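Local coordinates for protein transcriptional activator, putative (Pyrococcus furiosus, PDB 1RTW) that is of unproven function, named a putative transcriptional activator, and belongs to the all-helical TENA/THI-4/PQQC family of the heme-oxygenase-like clan, at residues F36-W39 against L40-Y44; N154-S158 against Q159-E163; N173-A176 against E177-E181. All blocks are in the same frame, centred on the assembly; numbering follows the deposited sequence.

Contact 1 of 3, residues F36-W39 against L40-Y44; sequences FEKW and LVNDY
Phe-36 meets Leu-40 one turn further along helix 33-60: its carbonyl accepts from Leu-40 N, and the far end of its ring, at CZ, lies 3.8 Å from Leu-40 CD1. With CG of Phe-36 trans to the backbone N (chi1 177°), the ring leans along the helix toward that methyl. Glu-37 contributes mainly its carbonyl, whose O lies 3.0 Å from Val-41 N in a nearly straight bond, with Val-41 CG2 resting beside the same oxygen. The carbonyl of Lys-38 is gripped twice. Asn-42 N and Asn-42 ND2 reach it from opposite faces of its plane, the side-chain bond being the shorter (ND2 to Lys-38 O 2.8 Å), with the oxygen in the plane of the Asn-42 carboxamide; OD1 of Asn-42 meanwhile accepts from Asp-99 N, which fixes the rotation of the group. Trp-39 takes Asp-43 over its indole: CB of Asp-43 sits 4.0 Å from the five-membered ring centroid, a CH-pi contact, and the carboxylate plane is turned only 21° from the ring. The indole NE1 is hydrogen-bonded to Tyr-132 OH. Around this buried segment, Phe-83 of helix 66-89 packs on Leu-40 and Asp-43; from helix 150-157, Phe-152 packs on Leu-40 and Trp-156 on Trp-39 and Asp-43; Phe-201 of helix 181-201 packs on Asn-42 and Asp-43.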
# COMPACT_ATOMS: atom_id res chain seq x y z
N PHE B 36 5.56 27.20 -22.31
CA PHE B 36 4.38 27.10 -21.47
C PHE B 36 3.64 25.79 -21.74
O PHE B 36 3.14 25.15 -20.81
CB PHE B 36 3.42 28.28 -21.69
CG PHE B 36 2.16 28.17 -20.90
CD1 PHE B 36 2.14 28.53 -19.55
CD2 PHE B 36 1.00 27.64 -21.47
CE1 PHE B 36 1.00 28.35 -18.78
CE2 PHE B 36 -0.14 27.45 -20.71
CZ PHE B 36 -0.14 27.80 -19.36
N GLU B 37 3.55 25.41 -23.01
CA GLU B 37 2.86 24.18 -23.38
C GLU B 37 3.51 22.96 -22.74
O GLU B 37 2.82 22.10 -22.20
CB GLU B 37 2.80 24.01 -24.90
CG GLU B 37 2.17 22.70 -25.33
CD GLU B 37 1.80 22.64 -26.82
OE1 GLU B 37 1.48 23.70 -27.42
OE2 GLU B 37 1.80 21.53 -27.38
N LYS B 38 4.83 22.90 -22.79
CA LYS B 38 5.57 21.79 -22.20
C LYS B 38 5.34 21.74 -20.69
O LYS B 38 5.15 20.67 -20.12
CB LYS B 38 7.06 21.91 -22.53
CG LYS B 38 7.88 20.69 -22.13
CD LYS B 38 9.19 20.64 -22.89
CE LYS B 38 8.97 20.36 -24.37
NZ LYS B 38 8.32 19.03 -24.58
N TRP B 39 5.33 22.90 -20.04
CA TRP B 39 5.10 22.95 -18.61
C TRP B 39 3.69 22.47 -18.29
O TRP B 39 3.48 21.73 -17.34
CB TRP B 39 5.29 24.37 -18.04
CG TRP B 39 4.78 24.47 -16.62
CD1 TRP B 39 5.43 24.09 -15.48
CD2 TRP B 39 3.47 24.89 -16.20
NE1 TRP B 39 4.61 24.23 -14.39
CE2 TRP B 39 3.40 24.72 -14.80
CE3 TRP B 39 2.34 25.39 -16.88
CZ2 TRP B 39 2.24 25.02 -14.06
CZ3 TRP B 39 1.19 25.69 -16.14
CH2 TRP B 39 1.15 25.51 -14.75
N LEU B 40 2.73 22.89 -19.11
CA LEU B 40 1.32 22.54 -18.95
C LEU B 40 1.09 21.03 -18.99
O LEU B 40 0.52 20.45 -18.07
CB LEU B 40 0.49 23.22 -20.03
CG LEU B 40 -1.03 23.23 -19.85
CD1 LEU B 40 -1.42 24.28 -18.84
CD2 LEU B 40 -1.69 23.51 -21.18
N VAL B 41 1.55 20.39 -20.07
CA VAL B 41 1.41 18.94 -20.25
C VAL B 41 2.01 18.17 -19.07
O VAL B 41 1.41 17.21 -18.57
CB VAL B 41 2.11 18.48 -21.56
CG1 VAL B 41 2.13 16.99 -21.67
CG2 VAL B 41 1.40 19.08 -22.78
N ASN B 42 3.17 18.60 -18.61
CA ASN B 42 3.83 17.93 -17.51
C ASN B 42 3.25 18.23 -16.13
O ASN B 42 3.19 17.35 -15.27
CB ASN B 42 5.33 18.20 -17.54
CG ASN B 42 6.01 17.45 -18.65
OD1 ASN B 42 6.47 16.32 -18.47
ND2 ASN B 42 6.07 18.06 -19.82
N ASP B 43 2.82 19.46 -15.91
CA ASP B 43 2.25 19.76 -14.61
C ASP B 43 0.87 19.12 -14.46
O ASP B 43 0.46 18.75 -13.37
CB ASP B 43 2.19 21.26 -14.36
CG ASP B 43 2.28 21.59 -12.88
OD1 ASP B 43 3.31 21.24 -12.26
OD2 ASP B 43 1.33 22.18 -12.34
N TYR B 44 0.17 18.96 -15.58
CA TYR B 44 -1.15 18.34 -15.57
C TYR B 44 -1.00 16.90 -15.09
O TYR B 44 -1.82 16.40 -14.32
CB TYR B 44 -1.74 18.37 -16.98
CG TYR B 44 -3.09 17.71 -17.09
CD1 TYR B 44 -4.20 18.24 -16.44
CD2 TYR B 44 -3.26 16.58 -17.87
CE1 TYR B 44 -5.45 17.67 -16.58
CE2 TYR B 44 -4.51 15.99 -18.02
CZ TYR B 44 -5.60 16.54 -17.37
OH TYR B 44 -6.84 15.97 -17.54

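Contact 2 of 3, residues N154-S158 against Q159-E163; sequences NHWSS and QEFGE
Phe-161 and Trp-156 meet across a helix-to-helix joint, where Ser-158 leaves helix 150-157 and serves as N-cap of helix 159-176. Together with His-155 they form an aromatic cluster bridging the joint. The pyrrole edge of Trp-156 is directed at the face of Phe-161: the planes stand at 85°, and CD1 of Trp-156 comes to 3.5 Å from CZ of Phe-161, so the pair is a T-shaped stack. His-155 meets the same phenyl ring differently. Here Phe-161 supplies the edge and His-155 the face, offset, with centroids 5.5 Å apart and planes at 65°. One phenyl ring therefore offers its face to one neighbour and its edge to the other, which limits how it can turn. Its first torsion (chi1 -164°) swings CG away from the backbone N and carries the ring back over the end of the preceding helix, where CD2 of Phe-161 lies 3.4 Å from Trp-156 O. The indole NE1 is hydrogen-bonded to Glu-79 OE2, and a bound phosphate ion lies about 4 Å from the Trp-156 side chain. Beyond the rings, Tyr-75 and Tyr-133 pack on Phe-161. Ser-158 OG works in two directions: it donates to His-155 O at 3.0 Å, closing the old helix, and accepts from Phe-161 N at 3.2 Å, capping the new one.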
# COMPACT_ATOMS: atom_id res chain seq x y z
N ASN B 154 -3.34 33.49 -10.56
CA ASN B 154 -4.32 33.81 -9.53
C ASN B 154 -4.65 32.64 -8.62
O ASN B 154 -4.70 32.80 -7.41
CB ASN B 154 -5.63 34.32 -10.16
CG ASN B 154 -5.51 35.74 -10.70
OD1 ASN B 154 -4.66 36.53 -10.24
ND2 ASN B 154 -6.36 36.08 -11.67
N HIS B 155 -4.87 31.46 -9.20
CA HIS B 155 -5.21 30.30 -8.38
C HIS B 155 -4.16 29.96 -7.31
O HIS B 155 -4.50 29.84 -6.14
CB HIS B 155 -5.51 29.06 -9.24
CG HIS B 155 -5.74 27.83 -8.42
ND1 HIS B 155 -4.84 26.79 -8.37
CD2 HIS B 155 -6.72 27.52 -7.54
CE1 HIS B 155 -5.24 25.90 -7.49
NE2 HIS B 155 -6.38 26.31 -6.97
N TRP B 156 -2.90 29.86 -7.71
CA TRP B 156 -1.86 29.51 -6.75
C TRP B 156 -1.37 30.62 -5.83
O TRP B 156 -0.71 30.35 -4.82
CB TRP B 156 -0.69 28.82 -7.46
CG TRP B 156 -1.03 27.42 -7.85
CD1 TRP B 156 -1.50 26.43 -7.03
CD2 TRP B 156 -0.90 26.85 -9.14
NE1 TRP B 156 -1.67 25.27 -7.74
CE2 TRP B 156 -1.32 25.50 -9.05
CE3 TRP B 156 -0.48 27.34 -10.38
CZ2 TRP B 156 -1.31 24.64 -10.14
CZ3 TRP B 156 -0.48 26.48 -11.47
CH2 TRP B 156 -0.90 25.15 -11.34
N SER B 157 -1.70 31.86 -6.18
CA SER B 157 -1.31 33.01 -5.37
C SER B 157 -2.50 33.58 -4.59
O SER B 157 -2.33 34.46 -3.74
CB SER B 157 -0.71 34.11 -6.25
OG SER B 157 -1.69 34.68 -7.11
N SER B 158 -3.70 33.07 -4.86
CA SER B 158 -4.91 33.55 -4.20
C SER B 158 -4.91 33.39 -2.68
O SER B 158 -4.17 32.58 -2.12
CB SER B 158 -6.15 32.84 -4.77
OG SER B 158 -6.23 31.49 -4.34
N GLN B 159 -5.74 34.19 -2.02
CA GLN B 159 -5.88 34.16 -0.57
C GLN B 159 -6.41 32.79 -0.16
O GLN B 159 -6.02 32.25 0.87
CB GLN B 159 -6.84 35.26 -0.10
CG GLN B 159 -6.99 35.41 1.42
CD GLN B 159 -5.73 35.94 2.10
OE1 GLN B 159 -4.74 36.26 1.44
NE2 GLN B 159 -5.78 36.04 3.42
N GLU B 160 -7.28 32.24 -0.99
CA GLU B 160 -7.88 30.93 -0.74
C GLU B 160 -6.81 29.84 -0.67
O GLU B 160 -6.81 29.03 0.25
CB GLU B 160 -8.89 30.61 -1.83
CG GLU B 160 -9.70 29.35 -1.57
CD GLU B 160 -10.78 29.12 -2.61
OE1 GLU B 160 -10.50 29.26 -3.82
OE2 GLU B 160 -11.92 28.80 -2.21
N PHE B 161 -5.91 29.84 -1.64
CA PHE B 161 -4.84 28.84 -1.67
C PHE B 161 -3.90 29.06 -0.48
O PHE B 161 -3.47 28.10 0.15
CB PHE B 161 -4.05 28.91 -2.97
CG PHE B 161 -3.19 27.70 -3.21
CD1 PHE B 161 -3.76 26.54 -3.72
CD2 PHE B 161 -1.84 27.71 -2.92
CE1 PHE B 161 -2.99 25.40 -3.94
CE2 PHE B 161 -1.05 26.58 -3.12
CZ PHE B 161 -1.63 25.42 -3.64
N GLY B 162 -3.61 30.32 -0.18
CA GLY B 162 -2.74 30.65 0.94
C GLY B 162 -3.31 30.18 2.26
O GLY B 162 -2.58 29.85 3.19
N GLU B 163 -4.64 30.17 2.35
CA GLU B 163 -5.31 29.73 3.57
C GLU B 163 -5.17 28.22 3.68
O GLU B 163 -4.99 27.67 4.76
CB GLU B 163 -6.78 30.16 3.54
CG GLU B 163 -6.96 31.66 3.70
CD GLU B 163 -8.40 32.12 3.55
OE1 GLU B 163 -9.12 31.61 2.67
OE2 GLU B 163 -8.81 33.02 4.31

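Contact 3 of 3, residues N173-A176 against E177-E181; sequences NSLA and EKHGE
Helix 159-176 ends in a type I beta turn from Ala-176 to His-179, after a last helical bond in which Glu-177 N reaches Asn-173 O at 3.2 Å. The polar side chains after the helix fold back over its final carbonyls. His-179 does this most directly: ND1 donates to Leu-175 O at 2.7 Å, arriving from above the carbonyl plane, 39° out of it, while the oxygen in turn lies somewhat out of the imidazole plane. The bond is short but bent, with an N-H...O angle of 145°. CG of His-179 stands opposite its own carbonyl carbon (chi1 -83°), which swings the ring back against the helix end. The same Leu-175 oxygen takes a second, weak bond from Lys-178 N, so a side chain and an i+3 amide serve a carbonyl whose i+4 amide, His-179 N, is turned to Ala-176 O instead. Lys-178 starts from the position between its backbone N and carbonyl carbon and then runs extended back alongside the helix; CG lies 3.4 Å from Leu-175 O and CE 4.1 Å from Leu-175 CD2. Glu-177 has CG beside its backbone N, which lays CG against the Asn-173 carbonyl, 3.1 Å from that oxygen; the bend at chi2 then turns the carboxylate, which has a long, weak ion pair with Lys-184. The amide of Asn-173 is turned elsewhere, with OD1 accepting from Ser-3 N in helix 2-8. A second subunit also comes close: its Phe-182 makes a cation-pi contact with Lys-178, and its Glu-183 a weak hydrogen bond with His-179 NE2. This is a helix C-terminal end closed by a beta turn, with a histidine side chain standing in for a backbone donor, placed at a subunit interface of the tetrameric assembly.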
# COMPACT_ATOMS: atom_id res chain seq x y z
N ASN B 173 2.96 21.44 11.81
CA ASN B 173 3.65 21.91 13.00
C ASN B 173 3.19 21.19 14.26
O ASN B 173 4.00 20.86 15.12
CB ASN B 173 3.45 23.41 13.17
CG ASN B 173 4.37 24.21 12.29
OD1 ASN B 173 5.46 23.76 11.94
ND2 ASN B 173 3.95 25.42 11.93
N SER B 174 1.89 20.96 14.33
CA SER B 174 1.25 20.29 15.45
C SER B 174 1.54 18.78 15.52
O SER B 174 1.53 18.20 16.61
CB SER B 174 -0.25 20.53 15.36
OG SER B 174 -0.93 19.93 16.45
N LEU B 175 1.73 18.16 14.35
CA LEU B 175 2.04 16.74 14.21
C LEU B 175 3.49 16.50 14.59
O LEU B 175 3.85 15.47 15.16
CB LEU B 175 1.85 16.28 12.77
CG LEU B 175 0.57 15.59 12.31
CD1 LEU B 175 0.61 15.47 10.79
CD2 LEU B 175 0.45 14.21 12.95
N ALA B 176 4.34 17.44 14.18
CA ALA B 176 5.76 17.37 14.45
C ALA B 176 6.02 17.45 15.96
O ALA B 176 6.80 16.68 16.49
CB ALA B 176 6.49 18.50 13.73
N GLU B 177 5.29 18.33 16.64
CA GLU B 177 5.47 18.51 18.07
C GLU B 177 5.23 17.29 18.95
O GLU B 177 5.53 17.33 20.15
CB GLU B 177 4.65 19.70 18.59
CG GLU B 177 5.05 21.04 17.98
CD GLU B 177 6.57 21.20 17.79
OE1 GLU B 177 7.31 21.11 18.79
OE2 GLU B 177 7.01 21.42 16.64
N LYS B 178 4.67 16.23 18.38
CA LYS B 178 4.44 15.01 19.16
C LYS B 178 5.26 13.84 18.62
O LYS B 178 4.96 12.68 18.87
CB LYS B 178 2.95 14.66 19.28
CG LYS B 178 2.17 14.63 17.98
CD LYS B 178 0.69 14.41 18.28
CE LYS B 178 -0.15 14.46 17.01
NZ LYS B 178 -1.59 14.20 17.30
N HIS B 179 6.31 14.18 17.89
CA HIS B 179 7.22 13.20 17.32
C HIS B 179 8.62 13.49 17.82
O HIS B 179 8.91 14.61 18.26
CB HIS B 179 7.19 13.24 15.79
CG HIS B 179 6.07 12.46 15.18
ND1 HIS B 179 4.97 13.06 14.62
CD2 HIS B 179 5.87 11.13 15.07
CE1 HIS B 179 4.13 12.13 14.19
NE2 HIS B 179 4.65 10.95 14.46
N GLY B 180 9.49 12.49 17.75
CA GLY B 180 10.85 12.68 18.20
C GLY B 180 11.71 13.33 17.13
O GLY B 180 11.20 13.76 16.09
N GLU B 181 13.02 13.36 17.37
CA GLU B 181 13.97 13.95 16.43
C GLU B 181 14.39 12.98 15.32
O GLU B 181 14.81 13.43 14.25
CB GLU B 181 15.20 14.50 17.16
CG GLU B 181 15.15 16.01 17.42
CD GLU B 181 13.91 16.47 18.20
OE1 GLU B 181 13.36 17.53 17.84
OE2 GLU B 181 13.50 15.79 19.17

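Read from the N terminus, the three contacts follow in series, none nesting in or crossing another, and each spans adjoining residues, so none closes a long loop. Contact 1 lies within helix 33-60. Contact 2 turns the chain from helix 150-157 into helix 159-176, and contact 3 ends that same helix and leads toward helix 181-201. Contacts 1 and 2 touch in space although far apart in sequence: Trp-39 CH2 lies 3.8 Å from Trp-156 CZ3, and Asp-43 also packs on that indole, tying helix 33-60 to helix 150-157. Contact 3 lies far from contact 1, with centres about 36 Å apart, on the opposite side of the chain's centre.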